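VESB protease (Vibrio cholerae, PDB 4LK4) is a secreted trypsin-like protein of the peptidase S1 family that probably acts as a serine endopeptidase, with an Ig-like domain joined to its protease domain. Local coordinates at residues A[244-249]-A[333-338]. The protein carries 1 engineered substitution. Sequence-based numbering, arbitrary orientation.
Sequences HTNQLS and FSYAGG
Methyl CD2 of Leu248 comes at the Phe333 ring obliquely, 3.8 Å from both Phe333 CD1 and Phe333 CE1, and the two side chains cross at about a right angle. Two torsions bring them together. CG of Leu248 is turned away from its own backbone N (chi1 174°), and CG of Phe333 is anti to its carbonyl carbon (chi1 -54°). Leu278 of strand 278-283 touches both residues, and Leu248 also packs on Ala342 and on the side chain of Lys340.

The contact lies where the Ig-like domain adjoins the protease domain: Ser249 OG hydrogen-bonds to Glu108 and Gln247 N to Tyr50 OH. Segment 244-249 leaves the helix 238-243 and enters the first strand of the Ig-like domain, while 333-338 forms the hairpin joining strands 324-335 and 338-349. A type I turn closes that hairpin, with Gly338 N donating to Tyr335 O at 2.8 Å.

The Tyr335 ring folds back over its own turn. One face takes the backbone N atoms of Gly337 and Gly338, about 3.4 and 3.3 Å above the plane and displaced toward the rim. Tyr335 OH ends 4.2 Å from Asn246 OD1, too long for a hydrogen bond. Lys340, in strand 338-349, bridges the two segments: its NZ hydrogen-bonds to Asn246 O and it makes a cation-pi contact with the Tyr335 ring.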
loop_
_atom_site.group_PDB
_atom_site.type_symbol
_atom_site.label_atom_id
_atom_site.label_comp_id
_atom_site.label_asym_id
_atom_site.label_seq_id
_atom_site.Cartn_x
_atom_site.Cartn_y
_atom_site.Cartn_z
ATOM N N HIS A 244 0.201 -0.413 9.508
ATOM C CA HIS A 244 -0.131 -1.579 8.697
ATOM C C HIS A 244 1.041 -2.520 8.424
ATOM O O HIS A 244 0.932 -3.401 7.587
ATOM C CB HIS A 244 -0.827 -1.137 7.426
ATOM C CG HIS A 244 -2.158 -0.513 7.682
ATOM N ND1 HIS A 244 -2.311 0.838 7.913
ATOM C CD2 HIS A 244 -3.397 -1.059 7.793
ATOM C CE1 HIS A 244 -3.584 1.099 8.177
ATOM N NE2 HIS A 244 -4.265 -0.033 8.098
ATOM N N THR A 245 2.143 -2.365 9.159
ATOM C CA THR A 245 3.277 -3.296 9.086
ATOM C C THR A 245 3.636 -3.725 10.501
ATOM O O THR A 245 4.806 -3.891 10.854
ATOM C CB THR A 245 4.491 -2.614 8.444
ATOM O OG1 THR A 245 4.815 -1.417 9.176
ATOM C CG2 THR A 245 4.226 -2.266 6.960
ATOM N N ASN A 246 2.597 -3.916 11.314
ATOM C CA ASN A 246 2.714 -4.037 12.759
ATOM C C ASN A 246 2.429 -5.467 13.251
ATOM O O ASN A 246 2.110 -5.688 14.421
ATOM C CB ASN A 246 1.726 -3.042 13.366
ATOM C CG ASN A 246 2.153 -2.526 14.724
ATOM O OD1 ASN A 246 3.241 -2.821 15.213
ATOM N ND2 ASN A 246 1.264 -1.773 15.361
ATOM N N GLN A 247 2.516 -6.441 12.353
ATOM C CA GLN A 247 2.365 -7.868 12.722
ATOM C C GLN A 247 1.016 -8.233 13.350
ATOM O O GLN A 247 0.894 -9.200 14.120
ATOM C CB GLN A 247 3.526 -8.324 13.603
ATOM C CG GLN A 247 4.892 -8.046 12.988
ATOM C CD GLN A 247 6.013 -8.424 13.929
ATOM O OE1 GLN A 247 6.614 -9.487 13.793
ATOM N NE2 GLN A 247 6.284 -7.562 14.914
ATOM N N LEU A 248 0.006 -7.450 12.988
ATOM C CA LEU A 248 -1.385 -7.775 13.242
ATOM C C LEU A 248 -1.991 -7.956 11.860
ATOM O O LEU A 248 -2.193 -6.986 11.135
ATOM C CB LEU A 248 -2.077 -6.632 13.997
ATOM C CG LEU A 248 -3.587 -6.748 14.223
ATOM C CD1 LEU A 248 -3.902 -8.087 14.876
ATOM C CD2 LEU A 248 -4.141 -5.593 15.058
ATOM N N SER A 249 -2.247 -9.203 11.496
ATOM C CA SER A 249 -2.796 -9.528 10.192
ATOM C C SER A 249 -4.308 -9.706 10.236
ATOM O O SER A 249 -4.846 -10.514 11.010
ATOM C CB SER A 249 -2.174 -10.804 9.656
ATOM O OG SER A 249 -2.762 -11.151 8.424
ATOM N N PHE A 333 -6.068 -3.360 20.519
ATOM C CA PHE A 333 -5.381 -4.342 21.343
ATOM C C PHE A 333 -4.255 -3.691 22.076
ATOM O O PHE A 333 -3.605 -2.816 21.532
ATOM C CB PHE A 333 -4.784 -5.452 20.515
ATOM C CG PHE A 333 -5.765 -6.129 19.622
ATOM C CD1 PHE A 333 -6.050 -5.610 18.367
ATOM C CD2 PHE A 333 -6.390 -7.297 20.023
ATOM C CE1 PHE A 333 -6.946 -6.242 17.529
ATOM C CE2 PHE A 333 -7.289 -7.937 19.185
ATOM C CZ PHE A 333 -7.563 -7.408 17.932
ATOM N N SER A 334 -4.052 -4.119 23.318
ATOM C CA SER A 334 -2.936 -3.691 24.134
ATOM C C SER A 334 -1.865 -4.735 23.987
ATOM O O SER A 334 -2.181 -5.916 23.835
ATOM C CB SER A 334 -3.342 -3.647 25.601
ATOM O OG SER A 334 -4.497 -2.885 25.748
ATOM N N TYR A 335 -0.611 -4.320 24.066
ATOM C CA TYR A 335 0.472 -5.278 24.133
ATOM C C TYR A 335 1.654 -4.627 24.833
ATOM O O TYR A 335 1.665 -3.411 25.004
ATOM C CB TYR A 335 0.829 -5.793 22.727
ATOM C CG TYR A 335 1.620 -4.842 21.848
ATOM C CD1 TYR A 335 1.106 -3.587 21.492
ATOM C CD2 TYR A 335 2.878 -5.208 21.344
ATOM C CE1 TYR A 335 1.825 -2.717 20.677
ATOM C CE2 TYR A 335 3.601 -4.340 20.536
ATOM C CZ TYR A 335 3.069 -3.101 20.195
ATOM O OH TYR A 335 3.775 -2.244 19.377
ATOM N N ALA A 336 2.631 -5.425 25.263
ATOM C CA ALA A 336 3.854 -4.886 25.872
ATOM C C ALA A 336 4.287 -3.570 25.214
ATOM O O ALA A 336 4.483 -2.551 25.892
ATOM C CB ALA A 336 4.984 -5.901 25.786
ATOM N N GLY A 337 4.407 -3.597 23.893
ATOM C CA GLY A 337 4.902 -2.445 23.138
ATOM C C GLY A 337 4.046 -1.185 23.139
ATOM O O GLY A 337 4.546 -0.114 22.814
ATOM N N GLY A 338 2.773 -1.298 23.512
ATOM C CA GLY A 338 1.845 -0.154 23.525
ATOM C C GLY A 338 0.444 -0.601 23.130
ATOM O O GLY A 338 -0.279 -1.222 23.930
#